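Local coordinates for acetyltransferase (Brucella abortus str. 2308 A, PDB 4ZBG), which probably transfers the acetyl group of bound acetyl-CoA to an amine acceptor, as a member of the GNAT family of N-acetyltransferases, at residues Ala20-Val25 with Ser56-Glu61; Glu42-Leu47 with Leu66-Phe71; Glu107-Leu112 with Arg118-Leu123. All blocks are in the same frame, centred on the assembly; numbering follows the deposited sequence. Where two conformers were deposited one is given.

Contact 1. Residues Ala20-Val25 with Ser56-Glu61; sequences AEIRQV and SLVAEE
Ile22 reaches from the buried face of its helix to Val58 on the strand. Its CB aims at the strand but stops 5.0 Å short of Val58 CG1. With CG1 beside the backbone N and opposite the carbonyl carbon (chi1 -73°), the longer branch leaves the helix toward the sheet, and its CG1 lies 3.6 Å from Val58 CG1. The extended second torsion (168°) carries CD1 onward, so that it meets the same methyl, Val58 CG1, at 3.7 Å, while Ser56 OG stands 4.3 Å from Ile22 CD1. The two side chains cross at about a right angle, and one valine methyl covers two consecutive carbons of the isoleucine. This is the packing of helix 19-30 against the central sheet of the GNAT fold; strand 55-61 sends Leu57 to the other face, against helix 100-114. A beta-branched valine suits the extended backbone, and isoleucine gives the helix an apolar arm long enough to reach it. Ser56 OG is hydrogen-bonded to Glu14 and His68, so a hydroxyl fits beside the CD1 methyl. Farther along, Glu21 takes a hydrogen bond from Val65 N, and Glu60 forms a salt bridge with Arg12.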
loop_
_atom_site.group_PDB
_atom_site.type_symbol
_atom_site.label_atom_id
_atom_site.label_comp_id
_atom_site.label_asym_id
_atom_site.label_seq_id
_atom_site.Cartn_x
_atom_site.Cartn_y
_atom_site.Cartn_z
ATOM N N ALA A 20 3.072 -3.721 15.734
ATOM C CA ALA A 20 1.956 -4.487 16.272
ATOM C C ALA A 20 0.642 -3.818 15.926
ATOM O O ALA A 20 -0.297 -4.467 15.490
ATOM C CB ALA A 20 2.094 -4.666 17.780
ATOM N N GLU A 21 0.573 -2.507 16.111
ATOM C CA GLU A 21 -0.662 -1.796 15.831
ATOM C C GLU A 21 -1.021 -1.777 14.342
ATOM O O GLU A 21 -2.192 -1.895 13.973
ATOM C CB GLU A 21 -0.596 -0.382 16.373
ATOM C CG GLU A 21 -1.933 0.273 16.341
ATOM C CD GLU A 21 -2.020 1.473 17.240
ATOM O OE1 GLU A 21 -1.078 1.729 18.019
ATOM O OE2 GLU A 21 -3.048 2.152 17.181
ATOM N N ILE A 22 -0.018 -1.619 13.484
ATOM C CA ILE A 22 -0.247 -1.698 12.045
ATOM C C ILE A 22 -0.880 -3.044 11.710
ATOM O O ILE A 22 -1.829 -3.122 10.927
ATOM C CB ILE A 22 1.065 -1.491 11.261
ATOM C CG1 ILE A 22 1.491 -0.021 11.305
ATOM C CG2 ILE A 22 0.928 -1.992 9.820
ATOM C CD1 ILE A 22 2.895 0.219 10.804
ATOM N N ARG A 23 -0.351 -4.113 12.294
ATOM C CA ARG A 23 -0.876 -5.431 11.983
ATOM C C ARG A 23 -2.291 -5.611 12.523
ATOM O O ARG A 23 -3.137 -6.207 11.874
ATOM C CB ARG A 23 0.058 -6.529 12.487
ATOM C CG ARG A 23 -0.433 -7.921 12.146
ATOM C CD ARG A 23 0.715 -8.884 12.088
ATOM N NE ARG A 23 0.256 -10.247 11.859
ATOM C CZ ARG A 23 1.058 -11.258 11.557
ATOM N NH1 ARG A 23 2.361 -11.057 11.385
ATOM N NH2 ARG A 23 0.542 -12.466 11.400
ATOM N N GLN A 24 -2.561 -5.040 13.689
ATOM C CA GLN A 24 -3.908 -5.085 14.254
ATOM C C GLN A 24 -4.925 -4.378 13.352
ATOM O O GLN A 24 -6.019 -4.886 13.110
ATOM C CB GLN A 24 -3.905 -4.449 15.641
ATOM C CG GLN A 24 -5.256 -4.413 16.329
ATOM C CD GLN A 24 -5.247 -3.565 17.594
ATOM O OE1 GLN A 24 -4.189 -3.149 18.075
ATOM N NE2 GLN A 24 -6.432 -3.294 18.130
ATOM N N VAL A 25 -4.562 -3.205 12.852
ATOM C CA VAL A 25 -5.446 -2.472 11.954
ATOM C C VAL A 25 -5.666 -3.244 10.648
ATOM O O VAL A 25 -6.795 -3.367 10.160
ATOM C CB VAL A 25 -4.898 -1.060 11.697
ATOM C CG1 VAL A 25 -5.689 -0.382 10.603
ATOM C CG2 VAL A 25 -4.942 -0.241 12.989
ATOM N N SER A 56 5.975 2.663 4.053
ATOM C CA SER A 56 4.928 2.226 4.957
ATOM C C SER A 56 4.463 3.461 5.700
ATOM O O SER A 56 5.236 4.058 6.454
ATOM C CB SER A 56 5.488 1.197 5.932
ATOM O OG SER A 56 4.502 0.797 6.868
ATOM N N LEU A 57 3.221 3.870 5.445
ATOM C CA LEU A 57 2.672 5.077 6.057
ATOM C C LEU A 57 1.507 4.719 6.945
ATOM O O LEU A 57 0.740 3.803 6.638
ATOM C CB LEU A 57 2.171 6.060 5.000
ATOM C CG LEU A 57 3.153 6.551 3.941
ATOM C CD1 LEU A 57 2.455 7.523 3.001
ATOM C CD2 LEU A 57 4.375 7.189 4.575
ATOM N N VAL A 58 1.366 5.470 8.033
ATOM C CA VAL A 58 0.210 5.357 8.906
ATOM C C VAL A 58 -0.533 6.682 8.975
ATOM O O VAL A 58 0.066 7.757 8.876
ATOM C CB VAL A 58 0.579 4.872 10.319
ATOM C CG1 VAL A 58 1.107 3.447 10.281
ATOM C CG2 VAL A 58 1.569 5.832 10.986
ATOM N N ALA A 59 -1.847 6.587 9.142
ATOM C CA ALA A 59 -2.683 7.710 9.521
ATOM C C ALA A 59 -2.915 7.564 11.017
ATOM O O ALA A 59 -3.411 6.534 11.472
ATOM C CB ALA A 59 -3.997 7.654 8.786
ATOM N N GLU A 60 -2.565 8.598 11.777
ATOM C CA GLU A 60 -2.588 8.550 13.230
ATOM C C GLU A 60 -3.441 9.693 13.762
ATOM O O GLU A 60 -3.377 10.827 13.267
ATOM C CB GLU A 60 -1.156 8.682 13.750
ATOM C CG GLU A 60 -0.961 8.580 15.253
ATOM C CD GLU A 60 0.512 8.572 15.608
ATOM O OE1 GLU A 60 1.240 9.448 15.090
ATOM O OE2 GLU A 60 0.952 7.680 16.367
ATOM N N GLU A 61 -4.238 9.396 14.778
ATOM C CA GLU A 61 -5.049 10.409 15.435
ATOM C C GLU A 61 -5.154 10.024 16.901
ATOM O O GLU A 61 -5.465 8.870 17.218
ATOM C CB GLU A 61 -6.427 10.442 14.788
ATOM C CG GLU A 61 -7.331 11.563 15.237
ATOM C CD GLU A 61 -8.685 11.463 14.580
ATOM O OE1 GLU A 61 -9.624 10.979 15.232
ATOM O OE2 GLU A 61 -8.808 11.839 13.395
#

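Contact 2. Residues Glu42-Leu47 with Leu66-Phe71; sequences EIVDAL and LGHIAF
His68 NE2, on the ring that Val44 touches, is hydrogen-bonded to Ser56 OG of the adjacent strand. That bond gives a ring nitrogen of a buried imidazole a partner from the neighbouring strand and would restrict rotation of the ring, leaving its carbon CE1 to meet the helix. The histidine reaches out from the strand because CG lies opposite its backbone N (chi1 171°), and the valine comes to meet it from the other direction. Both methyls share the one ring carbon: Val44 CG1 is 4.0 Å from His68 CE1, and Val44 CG2 lies at the same distance from that atom. CG1 comes to the ring obliquely, and with both methyls equally near CE1 the fork of the valine straddles that C-H corner. Val44 CG2 also reaches Ala70 CB, the next residue on this face of the strand, at a looser 4.4 Å.

Residue size follows from the spacing. The helix and strand come nearest at Val44 and Ala70, whose CA atoms are 7.1 Å apart, and a single methyl from Ala70 suits so close an approach, while the longer His68 spans the wider gap beside it. Valine, short and forked, serves both neighbours at once.

Ile69, between the two, points to the opposite face of the sheet and packs on Leu104 and Ile105 of helix 100-114. Earlier on the strand, Leu66 and Gly67 both face Ala59 in a classic beta bulge. Helix 40-49 lies on the same face of the GNAT sheet as helix 19-30, to which Asp45 is tied by a salt bridge with Arg23, and Val44 extends the packing to Pro88 of strand 83-91.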
loop_
_atom_site.group_PDB
_atom_site.type_symbol
_atom_site.label_atom_id
_atom_site.label_comp_id
_atom_site.label_asym_id
_atom_site.label_seq_id
_atom_site.Cartn_x
_atom_site.Cartn_y
_atom_site.Cartn_z
ATOM N N GLU A 42 0.479 -10.673 7.957
ATOM C CA GLU A 42 1.681 -11.490 7.758
ATOM C C GLU A 42 2.542 -10.929 6.643
ATOM O O GLU A 42 3.766 -10.905 6.742
ATOM C CB GLU A 42 1.314 -12.921 7.357
ATOM C CG GLU A 42 0.643 -13.745 8.424
ATOM C CD GLU A 42 0.500 -15.206 8.039
ATOM O OE1 GLU A 42 1.320 -15.706 7.232
ATOM O OE2 GLU A 42 -0.440 -15.855 8.546
ATOM N N ILE A 43 1.892 -10.511 5.557
ATOM C CA ILE A 43 2.603 -10.014 4.390
ATOM C C ILE A 43 3.366 -8.742 4.718
ATOM O O ILE A 43 4.535 -8.603 4.373
ATOM C CB ILE A 43 1.647 -9.823 3.196
ATOM C CG1 ILE A 43 1.166 -11.187 2.686
ATOM C CG2 ILE A 43 2.320 -9.011 2.081
ATOM C CD1 ILE A 43 -0.001 -11.099 1.738
ATOM N N VAL A 44 2.706 -7.800 5.384
ATOM C CA VAL A 44 3.387 -6.573 5.764
ATOM C C VAL A 44 4.623 -6.900 6.602
ATOM O O VAL A 44 5.706 -6.357 6.371
ATOM C CB VAL A 44 2.435 -5.596 6.493
ATOM C CG1 VAL A 44 3.214 -4.432 7.081
ATOM C CG2 VAL A 44 1.356 -5.087 5.546
ATOM N N ASP A 45 4.461 -7.789 7.583
ATOM C CA ASP A 45 5.578 -8.119 8.458
ATOM C C ASP A 45 6.701 -8.841 7.710
ATOM O O ASP A 45 7.879 -8.614 7.989
ATOM C CB ASP A 45 5.111 -8.934 9.668
ATOM C CG ASP A 45 4.348 -8.087 10.687
ATOM O OD1 ASP A 45 4.130 -6.878 10.443
ATOM O OD2 ASP A 45 3.948 -8.648 11.730
ATOM N N ALA A 46 6.338 -9.675 6.742
ATOM C CA ALA A 46 7.326 -10.383 5.934
ATOM C C ALA A 46 8.075 -9.431 5.000
ATOM O O ALA A 46 9.282 -9.569 4.819
ATOM C CB ALA A 46 6.667 -11.511 5.155
ATOM N N LEU A 47 7.367 -8.468 4.405
ATOM C CA LEU A 47 8.025 -7.419 3.619
ATOM C C LEU A 47 9.036 -6.668 4.472
ATOM O O LEU A 47 10.170 -6.445 4.055
ATOM C CB LEU A 47 7.004 -6.446 3.036
ATOM C CG LEU A 47 6.102 -6.960 1.918
ATOM C CD1 LEU A 47 5.033 -5.930 1.661
ATOM C CD2 LEU A 47 6.898 -7.245 0.649
ATOM N N LEU A 66 -5.088 4.748 12.579
ATOM C CA LEU A 66 -6.397 4.583 11.953
ATOM C C LEU A 66 -6.320 3.856 10.619
ATOM O O LEU A 66 -7.312 3.310 10.155
ATOM C CB LEU A 66 -7.045 5.940 11.711
ATOM C CG LEU A 66 -7.287 6.836 12.918
ATOM C CD1 LEU A 66 -8.038 8.064 12.448
ATOM C CD2 LEU A 66 -8.063 6.101 14.005
ATOM N N GLY A 67 -5.153 3.891 9.987
ATOM C CA GLY A 67 -5.000 3.318 8.669
ATOM C C GLY A 67 -3.544 3.144 8.347
ATOM O O GLY A 67 -2.684 3.761 8.982
ATOM N N HIS A 68 -3.278 2.306 7.354
ATOM C CA HIS A 68 -1.925 1.953 6.975
ATOM C C HIS A 68 -1.871 1.659 5.479
ATOM O O HIS A 68 -2.842 1.168 4.893
ATOM C CB HIS A 68 -1.459 0.717 7.750
ATOM C CG HIS A 68 -0.156 0.183 7.261
ATOM N ND1 HIS A 68 -0.061 -0.930 6.452
ATOM C CD2 HIS A 68 1.104 0.651 7.417
ATOM C CE1 HIS A 68 1.208 -1.132 6.145
ATOM N NE2 HIS A 68 1.934 -0.188 6.722
ATOM N N ILE A 69 -0.727 1.945 4.863
ATOM C CA ILE A 69 -0.492 1.562 3.476
ATOM C C ILE A 69 0.932 1.051 3.297
ATOM O O ILE A 69 1.871 1.621 3.862
ATOM C CB ILE A 69 -0.840 2.709 2.511
ATOM C CG1 ILE A 69 -0.746 2.258 1.050
ATOM C CG2 ILE A 69 0.051 3.924 2.774
ATOM C CD1 ILE A 69 -1.384 3.252 0.115
ATOM N N ALA A 70 1.071 -0.015 2.508
ATOM C CA ALA A 70 2.361 -0.584 2.140
ATOM C C ALA A 70 2.630 -0.439 0.647
ATOM O O ALA A 70 1.718 -0.587 -0.169
ATOM C CB ALA A 70 2.405 -2.059 2.505
ATOM N N PHE A 71 3.892 -0.187 0.311
ATOM C CA PHE A 71 4.389 -0.285 -1.052
ATOM C C PHE A 71 5.634 -1.148 -1.049
ATOM O O PHE A 71 6.408 -1.110 -0.096
ATOM C CB PHE A 71 4.764 1.083 -1.605
ATOM C CG PHE A 71 3.621 2.034 -1.723
ATOM C CD1 PHE A 71 3.199 2.780 -0.634
ATOM C CD2 PHE A 71 2.986 2.216 -2.941
ATOM C CE1 PHE A 71 2.158 3.674 -0.755
ATOM C CE2 PHE A 71 1.944 3.114 -3.078
ATOM C CZ PHE A 71 1.526 3.843 -1.984
#

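Contact 3. Residues Glu107-Leu112 with Arg118-Leu123; sequences EGLAQL and RGCVLL. With ACO (acetyl coenzyme *a), chain B.
Leu109 has CG beside its backbone N and opposite the carbonyl carbon (chi1 -66°), whereas Cys120 swings SG opposite its own N (chi1 -167°); together these torsions bring a leucine methyl against the cysteine. The contact closes a beta-alpha-beta crossover in which strand 83-91, helix 100-114 and strand 119-122 follow one another and the two strands pair in parallel. Leu109 CB does not point straight at the strand, yet the extended end of its side chain brings CD2 to 4.0 Å from Cys120 CB, and the same methyl lies equally near the sulfur. One helical turn on, Leu112 CD1 approaches Cys120 SG at 4.4 Å. Cysteine, small and only weakly polar, offers CB and SG to the leucines, which reach it from the helix side, and Phe71 of strand 64-76 touches all three.

On another side of the helix, Gln111 NE2 donates to Glu107 OE2 at 2.8 Å, nearly straight at 166°. The acceptor uses its anti lone pair and lies close to the plane of the glutamine amide, so this one-turn link is well oriented.

Beyond Cys120 the strand runs to the acetyl-CoA pocket. Leu122 CB comes within 4.0 Å of the acetyl methyl, CH3, of the ligand, and Leu123 O lies 3.4 Å from that same CH3.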
loop_
_atom_site.group_PDB
_atom_site.type_symbol
_atom_site.label_atom_id
_atom_site.label_comp_id
_atom_site.label_asym_id
_atom_site.label_seq_id
_atom_site.Cartn_x
_atom_site.Cartn_y
_atom_site.Cartn_z
ATOM N N GLU A 107 -0.735 10.358 -0.572
ATOM C CA GLU A 107 0.533 10.692 0.043
ATOM C C GLU A 107 1.618 9.656 -0.291
ATOM O O GLU A 107 2.765 10.014 -0.581
ATOM C CB GLU A 107 0.360 10.897 1.547
ATOM C CG GLU A 107 1.634 11.297 2.249
ATOM C CD GLU A 107 2.256 12.570 1.711
ATOM O OE1 GLU A 107 1.537 13.459 1.186
ATOM O OE2 GLU A 107 3.489 12.681 1.837
ATOM N N GLY A 108 1.260 8.375 -0.267
ATOM C CA GLY A 108 2.205 7.336 -0.639
ATOM C C GLY A 108 2.704 7.468 -2.064
ATOM O O GLY A 108 3.906 7.356 -2.333
ATOM N N LEU A 109 1.782 7.724 -2.990
ATOM C CA LEU A 109 2.163 7.905 -4.386
ATOM C C LEU A 109 3.070 9.122 -4.548
ATOM O O LEU A 109 4.034 9.083 -5.310
ATOM C CB LEU A 109 0.929 8.043 -5.264
ATOM C CG LEU A 109 0.061 6.789 -5.349
ATOM C CD1 LEU A 109 -1.231 7.132 -6.073
ATOM C CD2 LEU A 109 0.792 5.644 -6.036
ATOM N N ALA A 110 2.768 10.196 -3.823
ATOM C CA ALA A 110 3.575 11.407 -3.916
ATOM C C ALA A 110 4.991 11.129 -3.428
ATOM O O ALA A 110 5.969 11.595 -4.015
ATOM C CB ALA A 110 2.934 12.547 -3.136
ATOM N N GLN A 111 5.110 10.339 -2.366
ATOM C CA GLN A 111 6.426 10.016 -1.835
ATOM C C GLN A 111 7.217 9.102 -2.768
ATOM O O GLN A 111 8.421 9.289 -2.952
ATOM C CB GLN A 111 6.320 9.467 -0.412
ATOM C CG GLN A 111 5.908 10.556 0.571
ATOM C CD GLN A 111 6.069 10.152 2.014
ATOM O OE1 GLN A 111 6.974 9.394 2.365
ATOM N NE2 GLN A 111 5.181 10.654 2.866
ATOM N N LEU A 112 6.542 8.140 -3.389
ATOM C CA LEU A 112 7.203 7.309 -4.397
ATOM C C LEU A 112 7.697 8.141 -5.566
ATOM O O LEU A 112 8.844 7.998 -5.987
ATOM C CB LEU A 112 6.267 6.242 -4.946
ATOM C CG LEU A 112 6.030 4.975 -4.134
ATOM C CD1 LEU A 112 5.143 4.043 -4.945
ATOM C CD2 LEU A 112 7.336 4.287 -3.749
ATOM N N ARG A 118 9.268 4.969 -11.063
ATOM C CA ARG A 118 8.763 5.054 -12.425
ATOM C C ARG A 118 7.276 4.730 -12.530
ATOM O O ARG A 118 6.617 5.096 -13.505
ATOM C CB ARG A 118 9.570 4.128 -13.329
ATOM C CG ARG A 118 11.022 4.551 -13.472
ATOM C CD ARG A 118 11.199 5.558 -14.591
ATOM N NE ARG A 118 11.185 4.911 -15.901
ATOM C CZ ARG A 118 11.461 5.534 -17.041
ATOM N NH1 ARG A 118 11.427 4.871 -18.189
ATOM N NH2 ARG A 118 11.773 6.821 -17.029
ATOM N N GLY A 119 6.737 4.043 -11.531
ATOM C CA GLY A 119 5.322 3.760 -11.547
ATOM C C GLY A 119 4.851 2.866 -10.428
ATOM O O GLY A 119 5.653 2.328 -9.657
ATOM N N CYS A 120 3.535 2.693 -10.366
ATOM C CA CYS A 120 2.908 1.855 -9.365
ATOM C C CYS A 120 1.819 1.002 -9.998
ATOM O O CYS A 120 1.110 1.457 -10.895
ATOM C CB CYS A 120 2.298 2.734 -8.279
ATOM S SG CYS A 120 1.811 1.866 -6.783
ATOM N N VAL A 121 1.708 -0.239 -9.524
ATOM C CA VAL A 121 0.628 -1.134 -9.944
ATOM C C VAL A 121 -0.157 -1.585 -8.734
ATOM O O VAL A 121 0.322 -1.505 -7.608
ATOM C CB VAL A 121 1.136 -2.355 -10.719
ATOM C CG1 VAL A 121 1.835 -1.917 -11.978
ATOM C CG2 VAL A 121 2.044 -3.214 -9.835
ATOM N N LEU A 122 -1.374 -2.064 -8.971
ATOM C CA LEU A 122 -2.176 -2.643 -7.898
ATOM C C LEU A 122 -3.245 -3.575 -8.444
ATOM O O LEU A 122 -3.575 -3.534 -9.632
ATOM C CB LEU A 122 -2.812 -1.553 -7.036
ATOM C CG LEU A 122 -3.809 -0.582 -7.676
ATOM C CD1 LEU A 122 -5.215 -1.154 -7.831
ATOM C CD2 LEU A 122 -3.855 0.690 -6.844
ATOM N N LEU A 123 -3.786 -4.404 -7.556
ATOM C CA LEU A 123 -4.972 -5.200 -7.849
ATOM C C LEU A 123 -6.081 -4.767 -6.896
ATOM O O LEU A 123 -5.883 -4.740 -5.682
ATOM C CB LEU A 123 -4.671 -6.691 -7.669
ATOM C CG LEU A 123 -3.687 -7.280 -8.684
ATOM C CD1 LEU A 123 -3.245 -8.678 -8.279
ATOM C CD2 LEU A 123 -4.313 -7.298 -10.072
HETATM N N1A ACO B . -18.451 11.849 1.356
HETATM C C2A ACO B . -18.914 10.939 0.507
HETATM N N3A ACO B . -18.227 9.849 0.210
HETATM C C4A ACO B . -17.028 9.636 0.765
HETATM C C5A ACO B . -16.511 10.554 1.647
HETATM C C6A ACO B . -17.275 11.695 1.937
HETATM N N6A ACO B . -16.779 12.692 2.863
HETATM N N7A ACO B . -15.315 10.109 2.048
HETATM C C8A ACO B . -15.099 8.958 1.428
HETATM N N9A ACO B . -16.121 8.648 0.648
HETATM C C1B ACO B . -16.250 7.461 -0.197
HETATM C C2B ACO B . -15.350 7.372 -1.182
HETATM O O2B ACO B . -15.706 8.127 -2.361
HETATM C C3B ACO B . -15.293 5.737 -1.507
HETATM O O3B ACO B . -16.480 5.335 -2.243
HETATM P P3B ACO B . -16.506 5.144 -3.878
HETATM O O7A ACO B . -17.904 4.672 -4.199
HETATM O O8A ACO B . -15.469 4.116 -4.262
HETATM O O9A ACO B . -16.201 6.490 -4.496
HETATM C C4B ACO B . -15.288 5.169 -0.298
HETATM O O4B ACO B . -15.913 6.229 0.688
HETATM C C5B ACO B . -13.915 4.831 0.311
HETATM O O5B ACO B . -13.023 5.896 0.090
HETATM P P1A ACO B . -12.006 6.423 1.259
HETATM O O1A ACO B . -12.743 7.026 2.416
HETATM O O2A ACO B . -10.974 7.273 0.571
HETATM O O3A ACO B . -11.229 5.086 1.725
HETATM P P2A ACO B . -11.332 4.334 3.150
HETATM O O4A ACO B . -10.703 5.162 4.226
HETATM O O5A ACO B . -12.724 3.819 3.387
HETATM O O6A ACO B . -10.313 3.112 2.852
HETATM C CBP ACO B . -10.039 0.871 2.073
HETATM C CCP ACO B . -10.502 2.288 1.724
HETATM C CDP ACO B . -10.149 0.013 0.815
HETATM C CEP ACO B . -8.593 0.952 2.549
HETATM C CAP ACO B . -10.936 0.324 3.185
HETATM O OAP ACO B . -12.226 0.129 2.659
HETATM C C9P ACO B . -10.447 -0.993 3.792
HETATM O O9P ACO B . -9.601 -1.046 4.634
HETATM N N8P ACO B . -11.091 -2.170 3.289
HETATM C C7P ACO B . -10.756 -3.490 3.777
HETATM C C6P ACO B . -9.365 -3.914 3.332
HETATM C C5P ACO B . -9.218 -3.827 1.828
HETATM O O5P ACO B . -9.977 -4.367 1.083
HETATM N N4P ACO B . -8.112 -3.059 1.337
HETATM C C3P ACO B . -7.897 -2.926 -0.089
HETATM C C2P ACO B . -7.232 -4.174 -0.654
HETATM S S1P ACO B . -6.764 -3.859 -2.377
HETATM C C ACO B . -5.184 -3.005 -2.256
HETATM O O ACO B . -4.639 -2.888 -1.205
HETATM C CH3 ACO B . -4.606 -2.446 -3.545
#

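In the fold
All three contacts pack helices on one GNAT sheet, contacts 1 and 2 on one face and helix 100-114 of contact 3 on the other. Contacts 1 and 2, with centres about 8 Å apart, use neighbouring antiparallel strands, joined by a probable hydrogen bond from Leu66 N to Ala59 O of 2.7 Å. Contact 3 is centred about 15 Å from contact 2, and Phe71 bridges them, its CD2 lying 3.5 Å from Leu112 CD1. Leu57, on the far face of contact 1's strand, meets contact 3, with Leu57 CD1 3.6 Å from Gly108 N. The side chains of Ile22 and Ala70 lie about 12 and 8 Å from acetyl-CoA, whereas contact 3 includes the pocket residue Leu123.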